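Local coordinates for protein coronin (Toxoplasma gondii, PDB 4OZU) that probably binds actin filaments, as coronins generally do, and is represented here by its WD40 beta-propeller domain, at residues Leu27-Lys32 against Ile46-Asp51; Gly55-Ile60 against Val72-Gly77; Ala211-Ser216 against Val234-Phe239. All coordinates share one frame; numbering follows the deposited sequence.

Contact 1 (Leu27-Lys32 against Ile46-Asp51); sequences LRLSTK and IAAPWD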
ATOM      1  N   LEU A  27      12.287 -18.027  -7.986  1.00 37.63           N
ATOM      2  CA  LEU A  27      10.863 -18.014  -7.704  1.00 35.36           C
ATOM      3  C   LEU A  27      10.083 -18.262  -8.990  1.00 35.56           C
ATOM      4  O   LEU A  27      10.645 -18.211 -10.076  1.00 36.47           O
ATOM      5  CB  LEU A  27      10.456 -16.679  -7.084  1.00 32.28           C
ATOM      6  CG  LEU A  27      11.243 -16.237  -5.846  1.00 31.39           C
ATOM      7  CD1 LEU A  27      10.763 -14.858  -5.396  1.00 29.31           C
ATOM      8  CD2 LEU A  27      11.113 -17.252  -4.721  1.00 39.75           C
ATOM      9  N   ARG A  28       8.789 -18.537  -8.845  1.00 38.93           N
ATOM     10  CA  ARG A  28       7.872 -18.682  -9.973  1.00 41.73           C
ATOM     11  C   ARG A  28       6.711 -17.712  -9.788  1.00 39.80           C
ATOM     12  O   ARG A  28       5.652 -18.087  -9.285  1.00 38.25           O
ATOM     13  CB  ARG A  28       7.357 -20.118 -10.074  1.00 56.57           C
ATOM     14  CG  ARG A  28       8.353 -21.110 -10.662  1.00 68.28           C
ATOM     15  CD  ARG A  28       8.343 -21.088 -12.185  1.00 78.87           C
ATOM     16  NE  ARG A  28       7.005 -21.324 -12.731  1.00 59.19           N
ATOM     17  CZ  ARG A  28       6.484 -22.525 -12.980  1.00 74.03           C
ATOM     18  NH1 ARG A  28       7.176 -23.632 -12.736  1.00 65.69           N
ATOM     19  NH2 ARG A  28       5.257 -22.618 -13.476  1.00 90.56           N
ATOM     20  N   LEU A  29       6.920 -16.464 -10.192  1.00 36.13           N
ATOM     21  CA  LEU A  29       5.982 -15.389  -9.877  1.00 36.28           C
ATOM     22  C   LEU A  29       5.047 -15.053 -11.030  1.00 38.10           C
ATOM     23  O   LEU A  29       5.407 -15.175 -12.200  1.00 44.06           O
ATOM     24  CB  LEU A  29       6.752 -14.137  -9.472  1.00 35.36           C
ATOM     25  CG  LEU A  29       7.671 -14.321  -8.264  1.00 39.68           C
ATOM     26  CD1 LEU A  29       8.532 -13.090  -8.062  1.00 40.98           C
ATOM     27  CD2 LEU A  29       6.847 -14.617  -7.020  1.00 37.04           C
ATOM     28  N   SER A  30       3.843 -14.618 -10.678  1.00 36.93           N
ATOM     29  CA  SER A  30       2.875 -14.158 -11.658  1.00 37.52           C
ATOM     30  C   SER A  30       3.311 -12.836 -12.272  1.00 45.47           C
ATOM     31  O   SER A  30       3.934 -12.005 -11.605  1.00 38.32           O
ATOM     32  CB  SER A  30       1.500 -14.002 -11.014  1.00 38.08           C
ATOM     33  OG  SER A  30       0.619 -13.285 -11.858  1.00 40.55           O
ATOM     34  N   THR A  31       2.976 -12.651 -13.545  1.00 43.36           N
ATOM     35  CA  THR A  31       3.202 -11.389 -14.236  1.00 48.74           C
ATOM     36  C   THR A  31       1.894 -10.881 -14.846  1.00 56.52           C
ATOM     37  O   THR A  31       1.901 -10.050 -15.756  1.00 73.42           O
ATOM     38  CB  THR A  31       4.269 -11.535 -15.334  1.00 47.48           C
ATOM     39  OG1 THR A  31       3.888 -12.579 -16.238  1.00 43.18           O
ATOM     40  CG2 THR A  31       5.619 -11.873 -14.720  1.00 51.34           C
ATOM     41  N   LYS A  32       0.775 -11.382 -14.330  1.00 43.84           N
ATOM     42  CA  LYS A  32      -0.547 -10.949 -14.775  1.00 42.74           C
ATOM     43  C   LYS A  32      -0.804  -9.492 -14.406  1.00 47.67           C
ATOM     44  O   LYS A  32      -0.292  -8.997 -13.401  1.00 46.98           O
ATOM     45  CB  LYS A  32      -1.633 -11.836 -14.164  1.00 45.93           C
ATOM     46  CG  LYS A  32      -1.651 -13.252 -14.705  1.00 44.15           C
ATOM     47  CD  LYS A  32      -2.733 -14.089 -14.039  1.00 64.67           C
ATOM     48  CE  LYS A  32      -2.966 -15.396 -14.782  1.00 71.42           C
ATOM     49  NZ  LYS A  32      -4.166 -16.124 -14.278  1.00 92.21           N
ATOM     50  N   ILE A  46       6.696 -11.985   3.108  1.00 23.59           N
ATOM     51  CA  ILE A  46       6.420 -11.401   1.808  1.00 23.16           C
ATOM     52  C   ILE A  46       5.334 -12.243   1.146  1.00 26.14           C
ATOM     53  O   ILE A  46       5.420 -13.467   1.163  1.00 29.51           O
ATOM     54  CB  ILE A  46       7.676 -11.388   0.901  1.00 21.11           C
ATOM     55  CG1 ILE A  46       8.816 -10.594   1.549  1.00 22.71           C
ATOM     56  CG2 ILE A  46       7.347 -10.826  -0.475  1.00 25.53           C
ATOM     57  CD1 ILE A  46      10.171 -10.851   0.906  1.00 29.47           C
ATOM     58  N   ALA A  47       4.325 -11.597   0.570  1.00 24.63           N
ATOM     59  CA  ALA A  47       3.321 -12.300  -0.222  1.00 24.37           C
ATOM     60  C   ALA A  47       3.525 -11.960  -1.689  1.00 24.99           C
ATOM     61  O   ALA A  47       3.635 -10.788  -2.046  1.00 25.19           O
ATOM     62  CB  ALA A  47       1.915 -11.926   0.227  1.00 28.86           C
ATOM     63  N   ALA A  48       3.576 -12.981  -2.537  1.00 25.87           N
ATOM     64  CA  ALA A  48       3.715 -12.775  -3.975  1.00 31.27           C
ATOM     65  C   ALA A  48       2.862 -13.784  -4.749  1.00 33.97           C
ATOM     66  O   ALA A  48       3.059 -14.992  -4.609  1.00 32.44           O
ATOM     67  CB  ALA A  48       5.177 -12.888  -4.388  1.00 32.84           C
ATOM     68  N   PRO A  49       1.896 -13.296  -5.548  1.00 28.66           N
ATOM     69  CA  PRO A  49       1.116 -14.205  -6.392  1.00 30.37           C
ATOM     70  C   PRO A  49       2.009 -15.118  -7.233  1.00 29.62           C
ATOM     71  O   PRO A  49       2.968 -14.652  -7.855  1.00 31.59           O
ATOM     72  CB  PRO A  49       0.303 -13.253  -7.269  1.00 30.20           C
ATOM     73  CG  PRO A  49       0.119 -12.047  -6.421  1.00 33.51           C
ATOM     74  CD  PRO A  49       1.380 -11.914  -5.616  1.00 35.64           C
ATOM     75  N   TRP A  50       1.689 -16.408  -7.224  1.00 31.93           N
ATOM     76  CA  TRP A  50       2.532 -17.431  -7.830  1.00 32.36           C
ATOM     77  C   TRP A  50       2.100 -17.694  -9.265  1.00 42.50           C
ATOM     78  O   TRP A  50       0.951 -17.450  -9.629  1.00 38.94           O
ATOM     79  CB  TRP A  50       2.465 -18.717  -7.001  1.00 39.21           C
ATOM     80  CG  TRP A  50       3.731 -19.515  -7.012  1.00 41.38           C
ATOM     81  CD1 TRP A  50       3.917 -20.754  -7.551  1.00 46.40           C
ATOM     82  CD2 TRP A  50       4.992 -19.127  -6.451  1.00 37.92           C
ATOM     83  NE1 TRP A  50       5.218 -21.162  -7.361  1.00 46.50           N
ATOM     84  CE2 TRP A  50       5.898 -20.178  -6.691  1.00 42.29           C
ATOM     85  CE3 TRP A  50       5.441 -17.990  -5.771  1.00 48.57           C
ATOM     86  CZ2 TRP A  50       7.226 -20.128  -6.272  1.00 55.91           C
ATOM     87  CZ3 TRP A  50       6.761 -17.941  -5.361  1.00 46.75           C
ATOM     88  CH2 TRP A  50       7.637 -19.002  -5.611  1.00 49.17           C
ATOM     89  N   ASP A  51       3.033 -18.181 -10.077  1.00 40.53           N
ATOM     90  CA  ASP A  51       2.757 -18.492 -11.473  1.00 46.04           C
ATOM     91  C   ASP A  51       2.201 -19.904 -11.596  1.00 47.29           C
ATOM     92  O   ASP A  51       2.952 -20.861 -11.789  1.00 52.29           O
ATOM     93  CB  ASP A  51       4.030 -18.340 -12.308  1.00 52.32           C
ATOM     94  CG  ASP A  51       3.815 -18.667 -13.769  1.00 58.69           C
ATOM     95  OD1 ASP A  51       2.667 -18.557 -14.244  1.00 58.83           O
ATOM     96  OD2 ASP A  51       4.801 -19.029 -14.442  1.00 55.23           O
TER
HETATM   97  O   HOH W   1       6.879 -16.612 -13.903  0.96 42.22           O
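The carbonyl oxygen of Arg28 sits over the centre of one face of the Trp50 indole. Arg28 O is 3.1 Å from Trp50 CD2. The same oxygen accepts a hydrogen bond from Asp51 N at 2.7 Å, so it serves both the N-H and the indole face. Arg28 CB also rests near the indole nitrogen, 3.6 Å from Trp50 NE1, before the chain bends toward Asp51. Further along, Leu29 CD2 touches both Ala48 CB (3.6 Å) and Trp50 CZ3. The Leu29 CG stands beside its own backbone N (chi1 -59°). Its chi2 of 172° extends CD1 and leaves CD2 as the branch against Ala48 and Trp50. A second backbone bond is nearly straight: Ser30 N donates to Pro49 O at 3.0 Å.

At the outer end, Arg28 and Asp51 form a long salt bridge, NE to OD2 3.6 Å. Their planar groups are turned 71° apart, so the pair is not a flat two-pronged one. A water lies 2.7 Å from Leu29 O and can also bridge to Asp51 OD2.

In the next shell, Trp50 makes a cation-pi contact with Lys74. Backbone bonds from Leu27 to Asn342 and from Leu29 to Gly341 also hold the loop. Backbone bonds and the indole face therefore fix the loop that leads out of strand 16-25, while the charge pair probably adds only a modest, solvent-screened attraction.

Contact 2 (Gly55-Ile60 against Val72-Gly77); sequences GGVLGI and VAKIKG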
ATOM      1  N   GLY A  55      -6.701 -21.625 -10.241  1.00 45.19           N
ATOM      2  CA  GLY A  55      -6.948 -20.712  -9.139  1.00 39.96           C
ATOM      3  C   GLY A  55      -5.702 -19.985  -8.675  1.00 37.94           C
ATOM      4  O   GLY A  55      -4.594 -20.513  -8.739  1.00 41.01           O
ATOM      5  N   GLY A  56      -5.885 -18.761  -8.195  1.00 36.18           N
ATOM      6  CA  GLY A  56      -4.769 -17.961  -7.743  1.00 33.43           C
ATOM      7  C   GLY A  56      -4.090 -18.578  -6.537  1.00 36.65           C
ATOM      8  O   GLY A  56      -4.744 -19.113  -5.640  1.00 32.40           O
ATOM      9  N   VAL A  57      -2.766 -18.505  -6.529  1.00 35.54           N
ATOM     10  CA  VAL A  57      -1.973 -18.990  -5.414  1.00 31.23           C
ATOM     11  C   VAL A  57      -1.033 -17.896  -4.988  1.00 32.86           C
ATOM     12  O   VAL A  57      -0.430 -17.220  -5.823  1.00 30.51           O
ATOM     13  CB  VAL A  57      -1.168 -20.259  -5.781  1.00 33.22           C
ATOM     14  CG1 VAL A  57      -0.285 -20.703  -4.616  1.00 49.81           C
ATOM     15  CG2 VAL A  57      -2.111 -21.369  -6.170  1.00 35.19           C
ATOM     16  N   LEU A  58      -0.931 -17.724  -3.677  1.00 29.61           N
ATOM     17  CA  LEU A  58      -0.014 -16.780  -3.074  1.00 31.16           C
ATOM     18  C   LEU A  58       1.195 -17.530  -2.538  1.00 32.34           C
ATOM     19  O   LEU A  58       1.046 -18.499  -1.793  1.00 32.49           O
ATOM     20  CB  LEU A  58      -0.719 -16.026  -1.952  1.00 49.90           C
ATOM     21  CG  LEU A  58      -0.283 -14.611  -1.591  1.00 49.14           C
ATOM     22  CD1 LEU A  58      -0.375 -13.668  -2.780  1.00 27.75           C
ATOM     23  CD2 LEU A  58      -1.157 -14.125  -0.449  1.00 30.40           C
ATOM     24  N   GLY A  59       2.386 -17.104  -2.942  1.00 35.33           N
ATOM     25  CA  GLY A  59       3.606 -17.584  -2.325  1.00 35.59           C
ATOM     26  C   GLY A  59       3.877 -16.749  -1.089  1.00 29.17           C
ATOM     27  O   GLY A  59       3.734 -15.526  -1.128  1.00 30.87           O
ATOM     28  N   ILE A  60       4.243 -17.410   0.006  1.00 35.44           N
ATOM     29  CA  ILE A  60       4.573 -16.727   1.251  1.00 32.51           C
ATOM     30  C   ILE A  60       6.024 -17.020   1.629  1.00 36.30           C
ATOM     31  O   ILE A  60       6.386 -18.160   1.941  1.00 31.82           O
ATOM     32  CB  ILE A  60       3.622 -17.141   2.406  1.00 28.58           C
ATOM     33  CG1 ILE A  60       2.174 -16.775   2.072  1.00 32.08           C
ATOM     34  CG2 ILE A  60       4.035 -16.477   3.718  1.00 37.60           C
ATOM     35  CD1 ILE A  60       1.914 -15.285   1.925  1.00 24.46           C
ATOM     36  N   VAL A  72       8.927 -21.478   0.132  1.00 64.30           N
ATOM     37  CA  VAL A  72       7.696 -20.805  -0.253  1.00 59.09           C
ATOM     38  C   VAL A  72       6.497 -21.601   0.239  1.00 38.94           C
ATOM     39  O   VAL A  72       6.198 -22.678  -0.279  1.00 34.02           O
ATOM     40  CB  VAL A  72       7.601 -20.622  -1.781  1.00 58.26           C
ATOM     41  CG1 VAL A  72       6.361 -19.818  -2.144  1.00 54.95           C
ATOM     42  CG2 VAL A  72       8.848 -19.935  -2.310  1.00 53.19           C
ATOM     43  N   ALA A  73       5.829 -21.075   1.260  1.00 37.82           N
ATOM     44  CA  ALA A  73       4.557 -21.619   1.703  1.00 37.77           C
ATOM     45  C   ALA A  73       3.494 -21.195   0.691  1.00 34.41           C
ATOM     46  O   ALA A  73       3.710 -20.250  -0.072  1.00 34.26           O
ATOM     47  CB  ALA A  73       4.222 -21.127   3.098  1.00 37.72           C
ATOM     48  N   LYS A  74       2.358 -21.887   0.678  1.00 33.67           N
ATOM     49  CA  LYS A  74       1.330 -21.645  -0.331  1.00 32.08           C
ATOM     50  C   LYS A  74      -0.034 -21.341   0.269  1.00 30.82           C
ATOM     51  O   LYS A  74      -0.488 -22.018   1.190  1.00 37.48           O
ATOM     52  CB  LYS A  74       1.195 -22.852  -1.254  1.00 39.29           C
ATOM     53  CG  LYS A  74       2.488 -23.310  -1.888  1.00 46.59           C
ATOM     54  CD  LYS A  74       3.027 -22.294  -2.870  1.00 42.31           C
ATOM     55  CE  LYS A  74       4.260 -22.842  -3.567  1.00 64.28           C
ATOM     56  NZ  LYS A  74       4.829 -21.871  -4.525  1.00 73.81           N
ATOM     57  N   ILE A  75      -0.688 -20.327  -0.282  1.00 30.95           N
ATOM     58  CA  ILE A  75      -2.073 -20.033   0.041  1.00 31.09           C
ATOM     59  C   ILE A  75      -2.901 -20.240  -1.224  1.00 36.23           C
ATOM     60  O   ILE A  75      -2.666 -19.581  -2.235  1.00 33.29           O
ATOM     61  CB  ILE A  75      -2.231 -18.594   0.586  1.00 26.30           C
ATOM     62  CG1 ILE A  75      -1.465 -18.452   1.900  1.00 26.07           C
ATOM     63  CG2 ILE A  75      -3.711 -18.246   0.790  1.00 29.30           C
ATOM     64  CD1 ILE A  75      -1.531 -17.064   2.518  1.00 26.11           C
ATOM     65  N   LYS A  76      -3.855 -21.167  -1.163  1.00 32.35           N
ATOM     66  CA  LYS A  76      -4.694 -21.502  -2.318  1.00 31.70           C
ATOM     67  C   LYS A  76      -6.113 -20.944  -2.118  1.00 35.58           C
ATOM     68  O   LYS A  76      -6.274 -19.747  -1.904  1.00 37.63           O
ATOM     69  CB  LYS A  76      -4.703 -23.016  -2.534  1.00 46.95           C
ATOM     70  CG  LYS A  76      -3.311 -23.598  -2.767  1.00 42.91           C
ATOM     71  CD  LYS A  76      -3.368 -25.071  -3.143  1.00 49.56           C
ATOM     72  CE  LYS A  76      -1.978 -25.647  -3.373  1.00 69.63           C
ATOM     73  NZ  LYS A  76      -1.280 -25.015  -4.526  1.00 87.39           N
ATOM     74  N   GLY A  77      -7.137 -21.788  -2.204  1.00 42.29           N
ATOM     75  CA  GLY A  77      -8.501 -21.346  -1.941  1.00 39.31           C
ATOM     76  C   GLY A  77      -9.139 -20.564  -3.079  1.00 41.96           C
ATOM     77  O   GLY A  77     -10.283 -20.832  -3.457  1.00 39.27           O
TER
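Leu58 and Ile75 face each other as an antiparallel hydrogen-bonded pair. Leu58 N donates to Ile75 O at 2.9 Å, and Ile75 N returns the bond to Leu58 O at the same length. Ile60 and Ala73 form the next such pair, with Ile60 N to Ala73 O at 2.9 Å. Ala73 N returns a bond to Ile60 O at 3.0 Å, so each pair has two. Gly59 and Lys74 lie between them as a non-hydrogen-bonded pair.

The tight part is the apolar face made by Leu58, Ile60, Ala73 and Ile75. The side chains of Leu58 and Ile75 run side by side in the same direction, CB to CB 3.9 Å. Ile75 is extended at its second torsion (chi2 179°), which carries its CD1 to within 3.7 Å of Ile60 CG1. Leu95 of strand 94-99 lies against this face, touching Leu58 and Ile75.

On the other face, Gly59 brings no side chain, and Val72 CG1 comes to 3.6 Å from Gly59 CA. Trp50 is the neighbour there, touching Val72 and making a cation-pi contact with Lys74. The looser part is at Lys74 and Lys76, which are partly exposed. Lys74 CD lies 4.1 Å from Val57 CG1, and Lys76 brings its NZ to Val57 CG2. These contacts are long.

Beyond the paired strands, Gly56 O accepts from His78 ND1. Gly77 takes a positive phi (78°), and Gly77-His78 resembles the Gly-His dipeptide that commonly marks WD repeats. The arrangement is that of the third and fourth strands of a propeller blade. Strand 73-75 leads through Gly77-His78 to strand 82-87 of the next blade, and the short strand 118-119 is added along its outside.

Contact 3 (Ala211-Ser216 against Val234-Phe239); sequences ACHDGS and VFTTGF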
ATOM      1  N   ALA A 211     -13.055  16.063 -10.016  1.00 25.92           N
ATOM      2  CA  ALA A 211     -12.299  15.603 -11.169  1.00 27.95           C
ATOM      3  C   ALA A 211     -10.825  15.855 -10.880  1.00 29.92           C
ATOM      4  O   ALA A 211     -10.411  17.007 -10.772  1.00 28.96           O
ATOM      5  CB  ALA A 211     -12.746  16.331 -12.429  1.00 29.09           C
ATOM      6  N   CYS A 212     -10.032  14.795 -10.734  1.00 24.44           N
ATOM      7  CA  CYS A 212      -8.663  14.972 -10.249  1.00 21.49           C
ATOM      8  C   CYS A 212      -7.629  15.102 -11.366  1.00 25.84           C
ATOM      9  O   CYS A 212      -6.645  15.819 -11.193  1.00 25.75           O
ATOM     10  CB  CYS A 212      -8.280  13.830  -9.304  1.00 27.36           C
ATOM     11  SG  CYS A 212      -8.350  12.168 -10.001  1.00 29.83           S
ATOM     12  N   HIS A 213      -7.848  14.427 -12.499  1.00 24.06           N
ATOM     13  CA  HIS A 213      -6.978  14.564 -13.665  1.00 22.36           C
ATOM     14  C   HIS A 213      -7.788  14.412 -14.952  1.00 25.79           C
ATOM     15  O   HIS A 213      -8.794  13.711 -14.970  1.00 27.33           O
ATOM     16  CB  HIS A 213      -5.837  13.545 -13.595  1.00 21.95           C
ATOM     17  CG  HIS A 213      -4.982  13.700 -12.377  1.00 25.14           C
ATOM     18  ND1 HIS A 213      -3.945  14.607 -12.310  1.00 23.66           N
ATOM     19  CD2 HIS A 213      -5.023  13.084 -11.174  1.00 54.69           C
ATOM     20  CE1 HIS A 213      -3.383  14.540 -11.115  1.00 21.61           C
ATOM     21  NE2 HIS A 213      -4.017  13.620 -10.408  1.00 21.26           N
ATOM     22  N   ASP A 214      -7.357  15.086 -16.015  1.00 25.08           N
ATOM     23  CA  ASP A 214      -8.200  15.261 -17.200  1.00 29.14           C
ATOM     24  C   ASP A 214      -7.890  14.278 -18.322  1.00 28.02           C
ATOM     25  O   ASP A 214      -8.675  14.149 -19.267  1.00 29.51           O
ATOM     26  CB  ASP A 214      -8.071  16.692 -17.731  1.00 30.95           C
ATOM     27  CG  ASP A 214      -8.576  17.728 -16.742  1.00 51.39           C
ATOM     28  OD1 ASP A 214      -9.442  17.385 -15.909  1.00 41.88           O
ATOM     29  OD2 ASP A 214      -8.104  18.883 -16.793  1.00 43.15           O
ATOM     30  N   GLY A 215      -6.757  13.592 -18.229  1.00 35.99           N
ATOM     31  CA  GLY A 215      -6.401  12.566 -19.198  1.00 46.83           C
ATOM     32  C   GLY A 215      -7.274  11.335 -19.034  1.00 33.47           C
ATOM     33  O   GLY A 215      -8.107  11.281 -18.132  1.00 37.61           O
ATOM     34  N   SER A 216      -7.084  10.342 -19.898  1.00 36.87           N
ATOM     35  CA  SER A 216      -7.969   9.177 -19.934  1.00 43.93           C
ATOM     36  C   SER A 216      -7.499   8.025 -19.049  1.00 54.36           C
ATOM     37  O   SER A 216      -8.320   7.323 -18.458  1.00 86.22           O
ATOM     38  CB  SER A 216      -8.115   8.675 -21.374  1.00 54.94           C
ATOM     39  OG  SER A 216      -8.677   9.674 -22.205  1.00 76.41           O
ATOM     40  N   VAL A 234      -4.952  14.453   0.611  1.00 20.46           N
ATOM     41  CA  VAL A 234      -4.892  13.279  -0.252  1.00 23.79           C
ATOM     42  C   VAL A 234      -4.010  13.602  -1.445  1.00 21.99           C
ATOM     43  O   VAL A 234      -3.981  14.742  -1.901  1.00 19.84           O
ATOM     44  CB  VAL A 234      -6.295  12.857  -0.749  1.00 18.05           C
ATOM     45  CG1 VAL A 234      -6.199  11.722  -1.775  1.00 21.48           C
ATOM     46  CG2 VAL A 234      -7.155  12.435   0.411  1.00 17.44           C
ATOM     47  N   PHE A 235      -3.296  12.592  -1.932  1.00 17.63           N
ATOM     48  CA  PHE A 235      -2.370  12.730  -3.061  1.00 17.08           C
ATOM     49  C   PHE A 235      -2.860  11.894  -4.230  1.00 19.74           C
ATOM     50  O   PHE A 235      -3.221  10.743  -4.028  1.00 19.96           O
ATOM     51  CB  PHE A 235      -0.972  12.266  -2.659  1.00 18.48           C
ATOM     52  CG  PHE A 235       0.059  12.381  -3.757  1.00 16.72           C
ATOM     53  CD1 PHE A 235       0.663  13.597  -4.033  1.00 20.83           C
ATOM     54  CD2 PHE A 235       0.442  11.266  -4.490  1.00 18.74           C
ATOM     55  CE1 PHE A 235       1.623  13.701  -5.024  1.00 23.13           C
ATOM     56  CE2 PHE A 235       1.394  11.368  -5.484  1.00 20.41           C
ATOM     57  CZ  PHE A 235       1.988  12.588  -5.747  1.00 22.03           C
ATOM     58  N   THR A 236      -2.874  12.453  -5.442  1.00 21.81           N
ATOM     59  CA  THR A 236      -3.228  11.669  -6.625  1.00 18.41           C
ATOM     60  C   THR A 236      -2.156  11.736  -7.688  1.00 19.16           C
ATOM     61  O   THR A 236      -1.429  12.726  -7.791  1.00 21.48           O
ATOM     62  CB  THR A 236      -4.559  12.133  -7.278  1.00 25.44           C
ATOM     63  OG1 THR A 236      -4.453  13.507  -7.667  1.00 22.28           O
ATOM     64  CG2 THR A 236      -5.724  11.958  -6.329  1.00 26.77           C
ATOM     65  N   THR A 237      -2.065  10.652  -8.457  1.00 19.53           N
ATOM     66  CA  THR A 237      -1.339  10.624  -9.718  1.00 18.38           C
ATOM     67  C   THR A 237      -2.344  10.411 -10.823  1.00 19.25           C
ATOM     68  O   THR A 237      -3.403   9.831 -10.600  1.00 24.10           O
ATOM     69  CB  THR A 237      -0.308   9.492  -9.792  1.00 24.39           C
ATOM     70  OG1 THR A 237      -0.996   8.234  -9.786  1.00 23.33           O
ATOM     71  CG2 THR A 237       0.662   9.554  -8.628  1.00 24.44           C
ATOM     72  N   GLY A 238      -2.002  10.844 -12.020  1.00 20.28           N
ATOM     73  CA  GLY A 238      -2.885  10.664 -13.146  1.00 21.37           C
ATOM     74  C   GLY A 238      -2.266  11.234 -14.392  1.00 22.86           C
ATOM     75  O   GLY A 238      -1.046  11.404 -14.474  1.00 26.56           O
ATOM     76  N   PHE A 239      -3.114  11.529 -15.365  1.00 23.88           N
ATOM     77  CA  PHE A 239      -2.648  11.991 -16.657  1.00 25.62           C
ATOM     78  C   PHE A 239      -3.323  13.304 -17.028  1.00 27.72           C
ATOM     79  O   PHE A 239      -4.512  13.506 -16.758  1.00 25.67           O
ATOM     80  CB  PHE A 239      -2.907  10.922 -17.716  1.00 27.58           C
ATOM     81  CG  PHE A 239      -2.132   9.651 -17.490  1.00 27.05           C
ATOM     82  CD1 PHE A 239      -2.518   8.756 -16.506  1.00 25.82           C
ATOM     83  CD2 PHE A 239      -1.013   9.360 -18.254  1.00 39.91           C
ATOM     84  CE1 PHE A 239      -1.802   7.587 -16.289  1.00 25.99           C
ATOM     85  CE2 PHE A 239      -0.297   8.189 -18.048  1.00 39.75           C
ATOM     86  CZ  PHE A 239      -0.692   7.303 -17.064  1.00 30.44           C
TER
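His213 NE2 and Thr236 OG1 share a hydrogen bond at 2.8 Å, in which either could donate. The threonine oxygen meets the imidazole at its edge, near the ring plane. Thr236 places OG1 between its backbone N and carbonyl carbon (chi1 59°), which turns the hydroxyl to the histidine. At the end of the strand, Gly215 N donates to Phe239 O at 2.7 Å, with an N-H...O angle of 147°.

Gly238 packs on the same ring. It lies over one imidazole face: its CA is 3.9 Å from the His213 ring centroid, a CH-pi contact. A glycine here lets the strand run close over the ring. Two beta carbons add contacts of their own. His213 CB lies 3.4 Å from Phe239 O. Cys212 touches more lightly, its CB 4.2 Å from Thr236 OG1.

Outer partners complete the polar network. His213 ND1 is bonded to Glu246 OE2, and Thr236 OG1 to Trp250 NE1. The imidazole is thus gripped at both nitrogens, which fixes its rotation and satisfies its buried polar atoms. The chain Trp250, Thr236, His213 and Glu246 resembles the Trp-Ser/Thr-His-Asp tetrad of WD40 blades, with a glutamate in the acidic place. It ties the loop entering a blade to the two middle strands of that blade.

In the fold
Contacts 1 and 2 adjoin, with centres 9 Å apart, and meet in one sheet, where strands 45-49 and 58-62 are neighbours. Contact 3 lies in a different blade, about 34 Å from contact 2 between centres and on the other side of the propeller. Contacts 2 and 3 are buried, whereas contact 1 is partly exposed. Their chemistry follows these places. Contact 2 is regular strand pairing with an apolar face. Contact 1 fastens an irregular loop to the strand 45-49 region, with an aromatic face and a long salt bridge. Contact 3 also joins loop to strand, but through a buried polar side-chain network.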